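Local atomic coordinates of insecticyanin A form (Manduca sexta, PDB entry 1Z24), a protein that binds the blue bile pigment biliverdin IX gamma and, mixed with lipoprotein-bound carotenes, gives hornworms their green camouflage colour. Residues L35-E47 with A55-K67. Sequence-based numbering, arbitrary orientation.
With BLV (biliverdin IX gamma chromophore), chain B.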
loop_
_atom_site.group_PDB
_atom_site.type_symbol
_atom_site.label_atom_id
_atom_site.label_comp_id
_atom_site.label_asym_id
_atom_site.label_seq_id
_atom_site.Cartn_x
_atom_site.Cartn_y
_atom_site.Cartn_z
ATOM N N LEU A 35 -8.633 1.581 -18.692
ATOM C CA LEU A 35 -8.273 3.011 -18.762
ATOM C C LEU A 35 -9.238 3.679 -19.729
ATOM O O LEU A 35 -9.184 3.367 -20.931
ATOM C CB LEU A 35 -6.785 3.203 -19.112
ATOM C CG LEU A 35 -6.370 4.677 -19.345
ATOM C CD1 LEU A 35 -6.765 5.561 -18.133
ATOM C CD2 LEU A 35 -4.862 4.773 -19.637
ATOM N N GLU A 36 -10.144 4.449 -19.171
ATOM C CA GLU A 36 -11.144 5.103 -19.976
ATOM C C GLU A 36 -10.785 5.657 -21.362
ATOM O O GLU A 36 -11.331 5.167 -22.332
ATOM C CB GLU A 36 -11.769 6.326 -19.271
ATOM C CG GLU A 36 -13.224 6.552 -19.650
ATOM C CD GLU A 36 -14.070 5.414 -19.173
ATOM O OE1 GLU A 36 -13.830 4.773 -18.170
ATOM O OE2 GLU A 36 -15.072 5.167 -19.965
ATOM N N ASN A 37 -9.748 6.433 -21.450
ATOM C CA ASN A 37 -9.375 6.982 -22.713
ATOM C C ASN A 37 -8.949 5.978 -23.692
ATOM O O ASN A 37 -8.893 6.311 -24.843
ATOM C CB ASN A 37 -8.359 8.140 -22.680
ATOM C CG ASN A 37 -6.995 7.678 -22.153
ATOM O OD1 ASN A 37 -6.505 6.596 -22.463
ATOM N ND2 ASN A 37 -6.286 8.568 -21.476
ATOM N N GLU A 38 -8.607 4.785 -23.290
ATOM C CA GLU A 38 -8.161 3.925 -24.367
ATOM C C GLU A 38 -8.823 2.556 -24.450
ATOM O O GLU A 38 -8.420 1.628 -25.185
ATOM C CB GLU A 38 -6.665 3.885 -24.305
ATOM C CG GLU A 38 -6.195 3.068 -23.042
ATOM C CD GLU A 38 -4.707 2.755 -23.149
ATOM O OE1 GLU A 38 -3.811 3.217 -22.494
ATOM O OE2 GLU A 38 -4.474 1.860 -24.030
ATOM N N ASN A 39 -9.846 2.437 -23.682
ATOM C CA ASN A 39 -10.562 1.189 -23.663
ATOM C C ASN A 39 -11.060 0.682 -25.022
ATOM O O ASN A 39 -11.003 -0.495 -25.234
ATOM C CB ASN A 39 -11.752 1.296 -22.682
ATOM C CG ASN A 39 -11.299 1.172 -21.250
ATOM O OD1 ASN A 39 -10.310 0.494 -21.038
ATOM N ND2 ASN A 39 -11.996 1.796 -20.288
ATOM N N GLN A 40 -11.439 1.569 -25.926
ATOM C CA GLN A 40 -11.928 1.155 -27.239
ATOM C C GLN A 40 -10.919 0.934 -28.357
ATOM O O GLN A 40 -11.287 0.360 -29.363
ATOM C CB GLN A 40 -12.899 2.237 -27.729
ATOM C CG GLN A 40 -14.405 2.015 -27.461
ATOM C CD GLN A 40 -15.271 3.069 -28.248
ATOM O OE1 GLN A 40 -15.625 2.867 -29.462
ATOM N NE2 GLN A 40 -15.616 4.215 -27.592
ATOM N N GLY A 41 -9.677 1.397 -28.207
ATOM C CA GLY A 41 -8.661 1.235 -29.237
ATOM C C GLY A 41 -8.065 -0.172 -29.299
ATOM O O GLY A 41 -7.968 -0.908 -28.325
ATOM N N LYS A 42 -7.643 -0.578 -30.458
ATOM C CA LYS A 42 -7.064 -1.893 -30.556
ATOM C C LYS A 42 -5.804 -1.708 -31.304
ATOM O O LYS A 42 -5.643 -0.595 -31.798
ATOM C CB LYS A 42 -7.961 -2.859 -31.272
ATOM C CG LYS A 42 -9.328 -2.709 -30.659
ATOM C CD LYS A 42 -9.889 -3.986 -30.053
ATOM C CE LYS A 42 -10.782 -4.689 -31.095
ATOM N NZ LYS A 42 -12.206 -4.287 -31.091
ATOM N N CYS A 43 -4.975 -2.756 -31.343
ATOM C CA CYS A 43 -3.727 -2.658 -32.033
ATOM C C CYS A 43 -2.996 -1.456 -31.490
ATOM O O CYS A 43 -2.396 -0.710 -32.236
ATOM C CB CYS A 43 -4.005 -2.416 -33.522
ATOM S SG CYS A 43 -2.532 -2.516 -34.529
ATOM N N THR A 44 -3.094 -1.265 -30.177
ATOM C CA THR A 44 -2.454 -0.146 -29.496
ATOM C C THR A 44 -0.933 -0.247 -29.385
ATOM O O THR A 44 -0.403 -1.187 -28.812
ATOM C CB THR A 44 -3.005 -0.070 -28.094
ATOM O OG1 THR A 44 -4.341 -0.030 -28.271
ATOM C CG2 THR A 44 -2.578 1.239 -27.399
ATOM N N ILE A 45 -0.235 0.753 -29.926
ATOM C CA ILE A 45 1.199 0.748 -29.876
ATOM C C ILE A 45 1.739 2.132 -29.549
ATOM O O ILE A 45 1.297 3.161 -30.055
ATOM C CB ILE A 45 1.651 0.397 -31.270
ATOM C CG1 ILE A 45 0.940 -0.858 -31.759
ATOM C CG2 ILE A 45 3.189 0.343 -31.367
ATOM C CD1 ILE A 45 1.357 -1.229 -33.173
ATOM N N ALA A 46 2.716 2.168 -28.691
ATOM C CA ALA A 46 3.346 3.423 -28.319
ATOM C C ALA A 46 4.752 3.377 -28.873
ATOM O O ALA A 46 5.499 2.436 -28.565
ATOM C CB ALA A 46 3.406 3.589 -26.794
ATOM N N GLU A 47 5.141 4.360 -29.692
ATOM C CA GLU A 47 6.484 4.363 -30.248
ATOM C C GLU A 47 7.257 5.557 -29.768
ATOM O O GLU A 47 6.825 6.690 -29.973
ATOM C CB GLU A 47 6.428 4.492 -31.738
ATOM C CG GLU A 47 7.809 4.361 -32.436
ATOM C CD GLU A 47 7.720 4.677 -33.941
ATOM O OE1 GLU A 47 8.464 5.462 -34.510
ATOM O OE2 GLU A 47 6.736 4.048 -34.564
ATOM N N ALA A 55 13.702 13.380 -27.289
ATOM C CA ALA A 55 12.822 12.236 -27.360
ATOM C C ALA A 55 11.402 12.633 -27.726
ATOM O O ALA A 55 10.911 13.652 -27.289
ATOM C CB ALA A 55 12.917 11.460 -26.071
ATOM N N SER A 56 10.747 11.831 -28.554
ATOM C CA SER A 56 9.385 12.128 -28.967
ATOM C C SER A 56 8.494 10.907 -28.877
ATOM O O SER A 56 8.960 9.777 -28.764
ATOM C CB SER A 56 9.338 12.638 -30.371
ATOM O OG SER A 56 9.778 11.672 -31.261
ATOM N N VAL A 57 7.198 11.112 -28.919
ATOM C CA VAL A 57 6.300 9.968 -28.837
ATOM C C VAL A 57 5.259 9.964 -29.945
ATOM O O VAL A 57 4.754 10.996 -30.363
ATOM C CB VAL A 57 5.684 9.769 -27.415
ATOM C CG1 VAL A 57 5.490 11.059 -26.667
ATOM C CG2 VAL A 57 4.352 9.062 -27.433
ATOM N N TYR A 58 4.937 8.788 -30.410
ATOM C CA TYR A 58 3.950 8.617 -31.395
ATOM C C TYR A 58 3.050 7.490 -30.860
ATOM O O TYR A 58 3.444 6.328 -30.779
ATOM C CB TYR A 58 4.566 8.247 -32.759
ATOM C CG TYR A 58 3.460 8.004 -33.771
ATOM C CD1 TYR A 58 2.944 9.062 -34.521
ATOM C CD2 TYR A 58 2.932 6.744 -34.010
ATOM C CE1 TYR A 58 1.917 8.898 -35.441
ATOM C CE2 TYR A 58 1.912 6.546 -34.944
ATOM C CZ TYR A 58 1.411 7.628 -35.652
ATOM O OH TYR A 58 0.463 7.453 -36.596
ATOM N N ASN A 59 1.825 7.829 -30.472
ATOM C CA ASN A 59 0.928 6.815 -29.980
ATOM C C ASN A 59 -0.226 6.613 -30.952
ATOM O O ASN A 59 -0.788 7.568 -31.522
ATOM C CB ASN A 59 0.211 7.281 -28.688
ATOM C CG ASN A 59 0.934 7.187 -27.352
ATOM O OD1 ASN A 59 1.905 6.381 -27.165
ATOM N ND2 ASN A 59 0.443 8.074 -26.383
ATOM N N SER A 60 -0.621 5.366 -31.123
ATOM C CA SER A 60 -1.711 5.093 -31.988
ATOM C C SER A 60 -2.463 3.839 -31.665
ATOM O O SER A 60 -1.982 2.900 -31.054
ATOM C CB SER A 60 -1.288 5.015 -33.467
ATOM O OG SER A 60 -0.677 3.761 -33.803
ATOM N N PHE A 61 -3.676 3.851 -32.149
ATOM C CA PHE A 61 -4.576 2.751 -32.024
ATOM C C PHE A 61 -5.624 2.876 -33.099
ATOM O O PHE A 61 -5.715 3.891 -33.799
ATOM C CB PHE A 61 -5.093 2.426 -30.650
ATOM C CG PHE A 61 -5.896 3.490 -29.955
ATOM C CD1 PHE A 61 -6.699 4.420 -30.640
ATOM C CD2 PHE A 61 -5.888 3.527 -28.559
ATOM C CE1 PHE A 61 -7.465 5.371 -29.963
ATOM C CE2 PHE A 61 -6.668 4.461 -27.861
ATOM C CZ PHE A 61 -7.459 5.396 -28.556
ATOM N N VAL A 62 -6.401 1.849 -33.210
ATOM C CA VAL A 62 -7.454 1.800 -34.190
ATOM C C VAL A 62 -8.858 1.605 -33.576
ATOM O O VAL A 62 -9.124 0.697 -32.761
ATOM C CB VAL A 62 -7.167 0.679 -35.257
ATOM C CG1 VAL A 62 -8.231 0.648 -36.352
ATOM C CG2 VAL A 62 -5.803 0.836 -35.952
ATOM N N SER A 63 -9.776 2.472 -34.007
ATOM C CA SER A 63 -11.165 2.434 -33.591
ATOM C C SER A 63 -11.964 2.502 -34.877
ATOM O O SER A 63 -11.798 3.449 -35.642
ATOM C CB SER A 63 -11.563 3.540 -32.586
ATOM O OG SER A 63 -10.476 3.643 -31.665
ATOM N N ASN A 64 -12.773 1.478 -35.124
ATOM C CA ASN A 64 -13.631 1.382 -36.297
ATOM C C ASN A 64 -13.026 1.799 -37.603
ATOM O O ASN A 64 -13.603 2.620 -38.304
ATOM C CB ASN A 64 -14.933 2.204 -36.143
ATOM C CG ASN A 64 -15.603 1.912 -34.811
ATOM O OD1 ASN A 64 -15.726 2.757 -33.850
ATOM N ND2 ASN A 64 -16.028 0.655 -34.763
ATOM N N GLY A 65 -11.887 1.226 -37.936
ATOM C CA GLY A 65 -11.260 1.546 -39.197
ATOM C C GLY A 65 -10.478 2.815 -39.221
ATOM O O GLY A 65 -9.880 3.174 -40.227
ATOM N N VAL A 66 -10.478 3.488 -38.114
ATOM C CA VAL A 66 -9.734 4.717 -38.081
ATOM C C VAL A 66 -8.554 4.629 -37.167
ATOM O O VAL A 66 -8.639 4.148 -36.020
ATOM C CB VAL A 66 -10.579 5.808 -37.504
ATOM C CG1 VAL A 66 -9.711 7.080 -37.545
ATOM C CG2 VAL A 66 -11.799 5.838 -38.415
ATOM N N LYS A 67 -7.463 5.122 -37.693
ATOM C CA LYS A 67 -6.301 5.088 -36.904
ATOM C C LYS A 67 -6.123 6.392 -36.239
ATOM O O LYS A 67 -5.758 7.362 -36.896
ATOM C CB LYS A 67 -5.031 4.806 -37.674
ATOM C CG LYS A 67 -3.852 4.398 -36.802
ATOM C CD LYS A 67 -2.496 4.981 -37.142
ATOM C CE LYS A 67 -1.799 4.700 -38.467
ATOM N NZ LYS A 67 -0.524 3.943 -38.333
HETATM N NA BLV B . -2.154 7.102 -20.532
HETATM C C1A BLV B . -2.876 7.850 -19.663
HETATM C C2A BLV B . -2.167 8.159 -18.433
HETATM C C3A BLV B . -0.941 7.577 -18.566
HETATM C C4A BLV B . -0.953 6.910 -19.882
HETATM C CMA BLV B . 0.254 7.496 -17.543
HETATM O OA BLV B . -4.001 8.227 -19.911
HETATM C CAA BLV B . -2.710 8.897 -17.277
HETATM C CBA BLV B . -3.591 7.885 -16.608
HETATM C CGA BLV B . -4.383 8.579 -15.500
HETATM O O1A BLV B . -4.086 8.470 -14.342
HETATM O O2A BLV B . -5.299 9.276 -15.803
HETATM C CHB BLV B . 0.125 6.165 -20.359
HETATM N NB BLV B . -0.635 5.478 -22.579
HETATM C C1B BLV B . 0.177 5.344 -21.474
HETATM C C2B BLV B . 1.114 4.264 -21.650
HETATM C C3B BLV B . 0.854 3.754 -22.854
HETATM C C4B BLV B . -0.261 4.514 -23.430
HETATM C CMB BLV B . 2.182 3.823 -20.660
HETATM C CAB BLV B . 1.558 2.596 -23.495
HETATM C CBB BLV B . 0.715 1.738 -24.157
HETATM C CHC BLV B . -0.771 4.285 -24.716
HETATM N NC BLV B . -2.645 5.788 -25.029
HETATM C C1C BLV B . -1.675 4.959 -25.485
HETATM C C2C BLV B . -1.733 4.822 -26.949
HETATM C C3C BLV B . -2.707 5.583 -27.454
HETATM C C4C BLV B . -3.305 6.216 -26.210
HETATM C CMC BLV B . -0.778 4.052 -27.733
HETATM C CAC BLV B . -3.246 5.836 -28.875
HETATM C CBC BLV B . -3.891 6.988 -29.176
HETATM C CHD BLV B . -4.468 7.063 -26.199
HETATM N ND BLV B . -3.828 8.559 -24.339
HETATM C C1D BLV B . -4.715 8.141 -25.372
HETATM C C2D BLV B . -5.894 9.058 -25.430
HETATM C C3D BLV B . -5.724 10.011 -24.451
HETATM C C4D BLV B . -4.459 9.683 -23.819
HETATM C CMD BLV B . -7.078 8.981 -26.346
HETATM O OD BLV B . -3.989 10.336 -22.918
HETATM C CAD BLV B . -6.628 11.137 -24.140
HETATM C CBD BLV B . -6.027 12.398 -24.731
HETATM C CGD BLV B . -6.808 13.679 -24.260
HETATM O O1D BLV B . -7.672 14.130 -24.942
HETATM O O2D BLV B . -6.568 14.214 -23.193
#
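The ring of F61 lies between G41 and the chromophore. G41 CA sits over one face, 3.8 Å from the ring centroid in a CH-pi contact, while BLV CAC approaches the other face, 3.5 Å from F61 CD2. At the rim, E38, whose OE1 is hydrogen-bonded to W133 NE1, sets its CB in the ring plane, 3.6 Å from F61 CE2. With CG between the backbone N and the carbonyl carbon (chi1 61°), F61 brings its ring against the 38–41 turn, and T44 runs alongside, its OG1 facing F61 CB. Were F61 cut back to an alanine, G41 CA would probably lose its ring face and a gap would open beside the pigment. Strands 44–50 and 55–63 form an antiparallel hairpin of the lipocalin barrel; the pairing shifts by one residue at a beta bulge between K42 and I45, where C43, disulfide-linked to C175, turns the chain. Beyond it, E47 and Y58 form a hydrogen-bonded pair, E47 N to Y58 O at 2.8 Å. Their side chains leave the face away from the pigment, E47 CB 4.3 Å from Y58 CB, and the Y58 ring meets that of Y69. On the opposite face N59 CB touches BLV CMC; from the loop, N37 ND2 donates a hydrogen bond to BLV OA at 2.8 Å.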